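Local coordinates for protein soluble epoxide hydrolase (Bacillus megaterium, PDB 4INZ) that belongs to the alpha/beta hydrolase superfamily as a soluble epoxide hydrolase, a single chain built round a mixed eight-stranded beta-sheet, at residues A[59-62]-A[63-67]; A[163-167]-A[168-172]. The protein carries 1 engineered substitution. All blocks are in the same frame, centred on the assembly; numbering follows the deposited sequence.

Contact 1 of 2, residues A[59-62]-A[63-67]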
ATOM      1  N   ASP A  59      -7.547  -1.307 -15.675  1.00 20.89           N
ATOM      2  CA  ASP A  59      -8.331  -1.141 -16.901  1.00 23.39           C
ATOM      3  C   ASP A  59      -7.905   0.086 -17.702  1.00 22.56           C
ATOM      4  O   ASP A  59      -7.866   0.058 -18.940  1.00 24.14           O
ATOM      5  CB  ASP A  59      -9.829  -1.080 -16.589  1.00 29.14           C
ATOM      6  CG  ASP A  59     -10.383  -2.419 -16.129  1.00 36.59           C
ATOM      7  OD1 ASP A  59      -9.724  -3.460 -16.364  1.00 38.37           O
ATOM      8  OD2 ASP A  59     -11.482  -2.431 -15.536  1.00 40.48           O
ATOM      9  N   GLU A  60      -7.576   1.163 -17.000  1.00 20.19           N
ATOM     10  CA  GLU A  60      -7.290   2.425 -17.672  1.00 19.32           C
ATOM     11  C   GLU A  60      -5.898   2.461 -18.289  1.00 20.36           C
ATOM     12  O   GLU A  60      -5.711   2.975 -19.391  1.00 23.87           O
ATOM     13  CB  GLU A  60      -7.462   3.606 -16.708  1.00 21.58           C
ATOM     14  CG  GLU A  60      -6.998   4.936 -17.285  1.00 24.23           C
ATOM     15  CD  GLU A  60      -7.906   5.475 -18.393  1.00 28.74           C
ATOM     16  OE1 GLU A  60      -9.029   4.958 -18.577  1.00 29.07           O
ATOM     17  OE2 GLU A  60      -7.491   6.429 -19.084  1.00 31.22           O
ATOM     18  N   PHE A  61      -4.915   1.920 -17.578  1.00 18.85           N
ATOM     19  CA  PHE A  61      -3.521   2.069 -18.003  1.00 19.27           C
ATOM     20  C   PHE A  61      -2.949   0.885 -18.771  1.00 22.38           C
ATOM     21  O   PHE A  61      -1.812   0.942 -19.239  1.00 23.02           O
ATOM     22  CB  PHE A  61      -2.641   2.443 -16.807  1.00 19.67           C
ATOM     23  CG  PHE A  61      -2.951   3.805 -16.267  1.00 21.38           C
ATOM     24  CD1 PHE A  61      -2.360   4.932 -16.822  1.00 21.86           C
ATOM     25  CD2 PHE A  61      -3.877   3.966 -15.244  1.00 21.00           C
ATOM     26  CE1 PHE A  61      -2.671   6.196 -16.346  1.00 22.88           C
ATOM     27  CE2 PHE A  61      -4.195   5.227 -14.769  1.00 20.73           C
ATOM     28  CZ  PHE A  61      -3.590   6.341 -15.319  1.00 21.36           C
ATOM     29  N   SER A  62      -3.746  -0.169 -18.933  1.00 21.93           N
ATOM     30  CA  SER A  62      -3.269  -1.371 -19.627  1.00 23.98           C
ATOM     31  C   SER A  62      -3.167  -1.242 -21.153  1.00 26.92           C
ATOM     32  O   SER A  62      -2.635  -2.134 -21.817  1.00 29.07           O
ATOM     33  CB  SER A  62      -4.117  -2.589 -19.250  1.00 24.58           C
ATOM     34  OG  SER A  62      -5.485  -2.377 -19.553  1.00 25.69           O
ATOM     35  N   ASN A  63      -3.662  -0.147 -21.716  1.00 29.27           N
ATOM     36  CA  ASN A  63      -3.503   0.079 -23.149  1.00 31.81           C
ATOM     37  C   ASN A  63      -2.159   0.719 -23.469  1.00 30.04           C
ATOM     38  O   ASN A  63      -1.730   0.733 -24.623  1.00 32.35           O
ATOM     39  CB  ASN A  63      -4.637   0.945 -23.706  1.00 36.84           C
ATOM     40  CG  ASN A  63      -6.004   0.343 -23.458  1.00 41.42           C
ATOM     41  OD1 ASN A  63      -6.859   0.964 -22.826  1.00 44.56           O
ATOM     42  ND2 ASN A  63      -6.218  -0.873 -23.952  1.00 42.04           N
ATOM     43  N   ASP A  64      -1.495   1.245 -22.445  1.00 27.17           N
ATOM     44  CA  ASP A  64      -0.234   1.953 -22.641  1.00 27.33           C
ATOM     45  C   ASP A  64       0.904   1.407 -21.787  1.00 26.69           C
ATOM     46  O   ASP A  64       2.076   1.707 -22.038  1.00 27.96           O
ATOM     47  CB  ASP A  64      -0.426   3.450 -22.371  1.00 30.01           C
ATOM     48  CG  ASP A  64      -1.336   4.109 -23.388  1.00 32.45           C
ATOM     49  OD1 ASP A  64      -0.841   4.450 -24.478  1.00 35.67           O
ATOM     50  OD2 ASP A  64      -2.544   4.281 -23.106  1.00 32.61           O
ATOM     51  N   PHE A  65       0.556   0.602 -20.789  1.00 23.87           N
ATOM     52  CA  PHE A  65       1.529   0.050 -19.851  1.00 24.04           C
ATOM     53  C   PHE A  65       1.255  -1.434 -19.614  1.00 23.39           C
ATOM     54  O   PHE A  65       0.141  -1.910 -19.825  1.00 22.83           O
ATOM     55  CB  PHE A  65       1.422   0.754 -18.495  1.00 23.30           C
ATOM     56  CG  PHE A  65       1.878   2.191 -18.499  1.00 25.52           C
ATOM     57  CD1 PHE A  65       0.977   3.223 -18.729  1.00 24.67           C
ATOM     58  CD2 PHE A  65       3.205   2.511 -18.233  1.00 24.82           C
ATOM     59  CE1 PHE A  65       1.400   4.552 -18.722  1.00 25.46           C
ATOM     60  CE2 PHE A  65       3.637   3.835 -18.220  1.00 26.19           C
ATOM     61  CZ  PHE A  65       2.737   4.858 -18.461  1.00 26.57           C
ATOM     62  N   HIS A  66       2.274  -2.157 -19.161  1.00 22.72           N
ATOM     63  CA  HIS A  66       2.075  -3.488 -18.614  1.00 22.54           C
ATOM     64  C   HIS A  66       1.703  -3.302 -17.150  1.00 22.92           C
ATOM     65  O   HIS A  66       2.573  -3.082 -16.303  1.00 23.71           O
ATOM     66  CB  HIS A  66       3.352  -4.329 -18.731  1.00 25.28           C
ATOM     67  CG  HIS A  66       3.199  -5.734 -18.235  1.00 29.08           C
ATOM     68  ND1 HIS A  66       4.275  -6.571 -18.024  1.00 29.70           N
ATOM     69  CD2 HIS A  66       2.096  -6.452 -17.907  1.00 30.21           C
ATOM     70  CE1 HIS A  66       3.843  -7.742 -17.593  1.00 30.41           C
ATOM     71  NE2 HIS A  66       2.524  -7.697 -17.512  1.00 29.34           N
ATOM     72  N   THR A  67       0.408  -3.371 -16.859  1.00 22.22           N
ATOM     73  CA  THR A  67      -0.076  -3.140 -15.502  1.00 20.37           C
ATOM     74  C   THR A  67      -0.069  -4.440 -14.713  1.00 21.06           C
ATOM     75  O   THR A  67      -0.731  -5.403 -15.089  1.00 22.88           O
ATOM     76  CB  THR A  67      -1.504  -2.561 -15.502  1.00 22.41           C
ATOM     77  OG1 THR A  67      -2.369  -3.435 -16.235  1.00 23.31           O
ATOM     78  CG2 THR A  67      -1.519  -1.180 -16.148  1.00 22.59           C
TER
HETATM   79  O   HOH W   1      -3.765   2.814 -21.259  1.00 34.51           O

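Contact 2 of 2, residues A[163-167]-A[168-172]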
ATOM      1  N   LYS A 163      -1.349  -0.372  17.691  1.00 34.47           N
ATOM      2  CA  LYS A 163      -1.024  -0.938  18.991  1.00 35.09           C
ATOM      3  C   LYS A 163      -2.004  -2.065  19.310  1.00 35.06           C
ATOM      4  O   LYS A 163      -1.610  -3.138  19.763  1.00 34.44           O
ATOM      5  CB  LYS A 163      -1.059   0.150  20.069  1.00 40.15           C
ATOM      6  CG  LYS A 163      -0.776  -0.339  21.482  1.00 44.14           C
ATOM      7  CD  LYS A 163       0.561  -1.049  21.591  1.00 46.31           C
ATOM      8  CE  LYS A 163       0.979  -1.198  23.054  1.00 49.40           C
ATOM      9  NZ  LYS A 163       1.339   0.116  23.660  1.00 51.87           N
ATOM     10  N   TRP A 164      -3.285  -1.827  19.047  1.00 34.09           N
ATOM     11  CA  TRP A 164      -4.300  -2.843  19.285  1.00 31.47           C
ATOM     12  C   TRP A 164      -4.031  -4.095  18.451  1.00 30.45           C
ATOM     13  O   TRP A 164      -4.251  -5.214  18.915  1.00 29.82           O
ATOM     14  CB  TRP A 164      -5.695  -2.285  18.997  1.00 34.20           C
ATOM     15  CG  TRP A 164      -6.803  -3.233  19.319  1.00 34.07           C
ATOM     16  CD1 TRP A 164      -7.026  -3.857  20.512  1.00 35.67           C
ATOM     17  CD2 TRP A 164      -7.856  -3.652  18.442  1.00 34.45           C
ATOM     18  NE1 TRP A 164      -8.146  -4.644  20.429  1.00 35.59           N
ATOM     19  CE2 TRP A 164      -8.674  -4.538  19.169  1.00 34.46           C
ATOM     20  CE3 TRP A 164      -8.181  -3.370  17.111  1.00 36.01           C
ATOM     21  CZ2 TRP A 164      -9.796  -5.145  18.610  1.00 34.57           C
ATOM     22  CZ3 TRP A 164      -9.301  -3.974  16.558  1.00 36.88           C
ATOM     23  CH2 TRP A 164     -10.094  -4.849  17.309  1.00 36.14           C
ATOM     24  N   PHE A 165      -3.543  -3.908  17.226  1.00 28.93           N
ATOM     25  CA  PHE A 165      -3.249  -5.047  16.349  1.00 26.62           C
ATOM     26  C   PHE A 165      -2.179  -5.971  16.924  1.00 28.01           C
ATOM     27  O   PHE A 165      -1.959  -7.066  16.413  1.00 28.61           O
ATOM     28  CB  PHE A 165      -2.824  -4.589  14.952  1.00 25.27           C
ATOM     29  CG  PHE A 165      -3.967  -4.198  14.059  1.00 25.38           C
ATOM     30  CD1 PHE A 165      -5.244  -4.014  14.572  1.00 24.94           C
ATOM     31  CD2 PHE A 165      -3.763  -4.016  12.698  1.00 26.02           C
ATOM     32  CE1 PHE A 165      -6.296  -3.646  13.744  1.00 25.63           C
ATOM     33  CE2 PHE A 165      -4.812  -3.648  11.861  1.00 27.15           C
ATOM     34  CZ  PHE A 165      -6.079  -3.467  12.385  1.00 27.78           C
ATOM     35  N   GLN A 166      -1.500  -5.525  17.975  1.00 31.12           N
ATOM     36  CA  GLN A 166      -0.492  -6.358  18.622  1.00 32.69           C
ATOM     37  C   GLN A 166      -1.174  -7.437  19.469  1.00 34.28           C
ATOM     38  O   GLN A 166      -0.582  -8.482  19.755  1.00 35.54           O
ATOM     39  CB  GLN A 166       0.449  -5.512  19.492  1.00 32.87           C
ATOM     40  CG  GLN A 166       1.025  -4.272  18.797  1.00 32.88           C
ATOM     41  CD  GLN A 166       1.924  -4.608  17.614  1.00 33.09           C
ATOM     42  OE1 GLN A 166       2.775  -5.492  17.696  1.00 34.29           O
ATOM     43  NE2 GLN A 166       1.738  -3.895  16.509  1.00 31.60           N
ATOM     44  N   LYS A 167      -2.423  -7.183  19.858  1.00 34.47           N
ATOM     45  CA  LYS A 167      -3.146  -8.077  20.765  1.00 35.15           C
ATOM     46  C   LYS A 167      -3.667  -9.332  20.064  1.00 37.98           C
ATOM     47  O   LYS A 167      -4.036  -9.296  18.891  1.00 37.37           O
ATOM     48  CB  LYS A 167      -4.307  -7.336  21.434  1.00 38.03           C
ATOM     49  CG  LYS A 167      -3.887  -6.098  22.211  1.00 42.69           C
ATOM     50  CD  LYS A 167      -3.360  -6.449  23.594  1.00 47.90           C
ATOM     51  CE  LYS A 167      -4.501  -6.697  24.571  1.00 50.52           C
ATOM     52  NZ  LYS A 167      -4.010  -7.096  25.923  1.00 52.19           N
ATOM     53  N   GLN A 168      -3.717 -10.439  20.796  1.00 41.01           N
ATOM     54  CA  GLN A 168      -4.151 -11.705  20.215  1.00 42.67           C
ATOM     55  C   GLN A 168      -5.627 -11.723  19.823  1.00 39.70           C
ATOM     56  O   GLN A 168      -6.025 -12.479  18.944  1.00 39.97           O
ATOM     57  CB  GLN A 168      -3.836 -12.876  21.155  1.00 47.31           C
ATOM     58  CG  GLN A 168      -2.367 -13.270  21.164  1.00 52.26           C
ATOM     59  CD  GLN A 168      -1.850 -13.638  19.777  1.00 55.93           C
ATOM     60  OE1 GLN A 168      -2.453 -14.447  19.067  1.00 56.35           O
ATOM     61  NE2 GLN A 168      -0.733 -13.036  19.386  1.00 57.09           N
ATOM     62  N   GLU A 169      -6.439 -10.889  20.466  1.00 35.90           N
ATOM     63  CA  GLU A 169      -7.874 -10.905  20.201  1.00 33.92           C
ATOM     64  C   GLU A 169      -8.224 -10.401  18.800  1.00 31.11           C
ATOM     65  O   GLU A 169      -9.315 -10.670  18.303  1.00 31.22           O
ATOM     66  CB  GLU A 169      -8.633 -10.082  21.248  1.00 35.90           C
ATOM     67  CG  GLU A 169      -8.426  -8.583  21.112  1.00 38.17           C
ATOM     68  CD  GLU A 169      -9.385  -7.778  21.964  1.00 42.45           C
ATOM     69  OE1 GLU A 169      -8.951  -7.232  22.996  1.00 45.93           O
ATOM     70  OE2 GLU A 169     -10.573  -7.680  21.597  1.00 42.13           O
ATOM     71  N   VAL A 170      -7.305  -9.678  18.161  1.00 29.34           N
ATOM     72  CA  VAL A 170      -7.634  -8.998  16.910  1.00 28.10           C
ATOM     73  C   VAL A 170      -7.906  -9.961  15.756  1.00 29.65           C
ATOM     74  O   VAL A 170      -8.781  -9.706  14.926  1.00 31.10           O
ATOM     75  CB  VAL A 170      -6.564  -7.955  16.501  1.00 29.94           C
ATOM     76  CG1 VAL A 170      -6.901  -7.345  15.144  1.00 28.88           C
ATOM     77  CG2 VAL A 170      -6.471  -6.862  17.550  1.00 32.61           C
ATOM     78  N   GLN A 171      -7.170 -11.066  15.691  1.00 28.67           N
ATOM     79  CA  GLN A 171      -7.420 -12.022  14.617  1.00 30.99           C
ATOM     80  C   GLN A 171      -8.870 -12.500  14.645  1.00 30.31           C
ATOM     81  O   GLN A 171      -9.554 -12.483  13.624  1.00 31.37           O
ATOM     82  CB  GLN A 171      -6.461 -13.215  14.654  1.00 32.61           C
ATOM     83  CG  GLN A 171      -6.696 -14.166  13.490  1.00 34.38           C
ATOM     84  CD  GLN A 171      -5.680 -15.283  13.401  1.00 34.08           C
ATOM     85  OE1 GLN A 171      -4.731 -15.346  14.184  1.00 35.77           O
ATOM     86  NE2 GLN A 171      -5.871 -16.174  12.432  1.00 32.05           N
ATOM     87  N   ASP A 172      -9.334 -12.930  15.812  1.00 30.25           N
ATOM     88  CA  ASP A 172     -10.720 -13.365  15.951  1.00 31.01           C
ATOM     89  C   ASP A 172     -11.685 -12.227  15.598  1.00 29.52           C
ATOM     90  O   ASP A 172     -12.711 -12.449  14.951  1.00 28.82           O
ATOM     91  CB  ASP A 172     -10.992 -13.888  17.367  1.00 32.81           C
ATOM     92  CG  ASP A 172     -12.469 -14.135  17.628  1.00 36.76           C
ATOM     93  OD1 ASP A 172     -12.993 -15.169  17.159  1.00 36.51           O
ATOM     94  OD2 ASP A 172     -13.107 -13.297  18.310  1.00 37.49           O
TER

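Contact 1 of 2, residues A[59-62]-A[63-67]
A local turn contact lets F61, in the last part of helix 55-61, catch the backbone of D64 and F65 as the chain reverses toward strand 66-70. The carbonyl oxygen of F61 takes two hydrogen bonds. F65 N lies 2.9 Å from F61 O, nearly in line with the C=O bond, although its N-H is bent to 131° at the hydrogen. D64 N, 3.2 Å from F61 O, comes in from above the carbonyl plane with a straighter N-H. F65 CB also rests 3.3 Å from F61 O, and the same oxygen lies in plane at the edge of the F65 ring. That ring's edge comes beside the stem of F61, F65 CD1 lying 4.2 Å from F61 CB. This turn leads from the helix into the second strand of the beta-alpha-beta unit 40-44, 55-61, 66-70 of the alpha/beta hydrolase fold; F61 and F65 both touch M41 of strand 40-44, and F61 also meets the ring of W299 in helix 291-303. T67 points back at this turn: its methyl CG2, set beside the backbone N and anti to the carbonyl carbon, packs 3.8 Å from F61 CB, while T67 OG1 bonds to K35 O. S62 OG bonds to I58 O one turn back in the helix and to K35 NZ of strand 28-36. Water 1 bridges the turn, donating to E60 O and to D64 OD2, each at 2.7 Å.

Contact 2 of 2, residues A[163-167]-A[168-172]
W164 to K167 form a type I beta turn, closed by a 2.8 Å hydrogen bond from K167 N to W164 O, and a weak 3.4 Å bond from V170 N to K167 O follows as the chain leads into helix 169-193. V170 points back into this bend and divides its two methyls between two aromatic rings. Its CG2 sits over the centre of the six-membered ring of W164, 3.6 Å from the centroid and 15° off the normal, a CH-pi contact. W164 presents that face because its CG is anti to the backbone N (chi1 -176°), which swings the indole along the chain toward the incoming helix. The second methyl, V170 CG1, lies 3.8 Å from F165 CD1, the two side chains crossing at about a right angle. E169 approaches the indole at its rim, with CD 3.7 Å from W164 NE1 and OE2 near the ring plane; the carboxylate is turned 70° against the indole. K167 NZ stays 5.7 Å from E169 OE1, so any attraction between these opposite charges acts at a distance. F165 also meets Y161 and Y220 edge-to-face and, with V170, touches L217 of helix 213-220, while R221 NE bonds to F165 O. The whole is a short bend between helices 160-164 and 169-193 in the helical cap inserted between strands 131-137 and 248-253, as in epoxide hydrolases of this fold.

How the contacts relate
Contact 1 and contact 2 lie on opposite sides of the chain's centre, their own centres 38 Å apart and their nearest atoms about 27 Å apart, so neither touches the other. They follow in series along the chain; contact 1 belongs to the core of the alpha/beta hydrolase fold and contact 2 to its helical cap. Residues 59-67 lead from a helix into a strand of the central sheet, whereas residues 163-172 join two helices in the excursion between strands 131-137 and 248-253. Both are short links in which aromatic side chains pack against neighbouring elements.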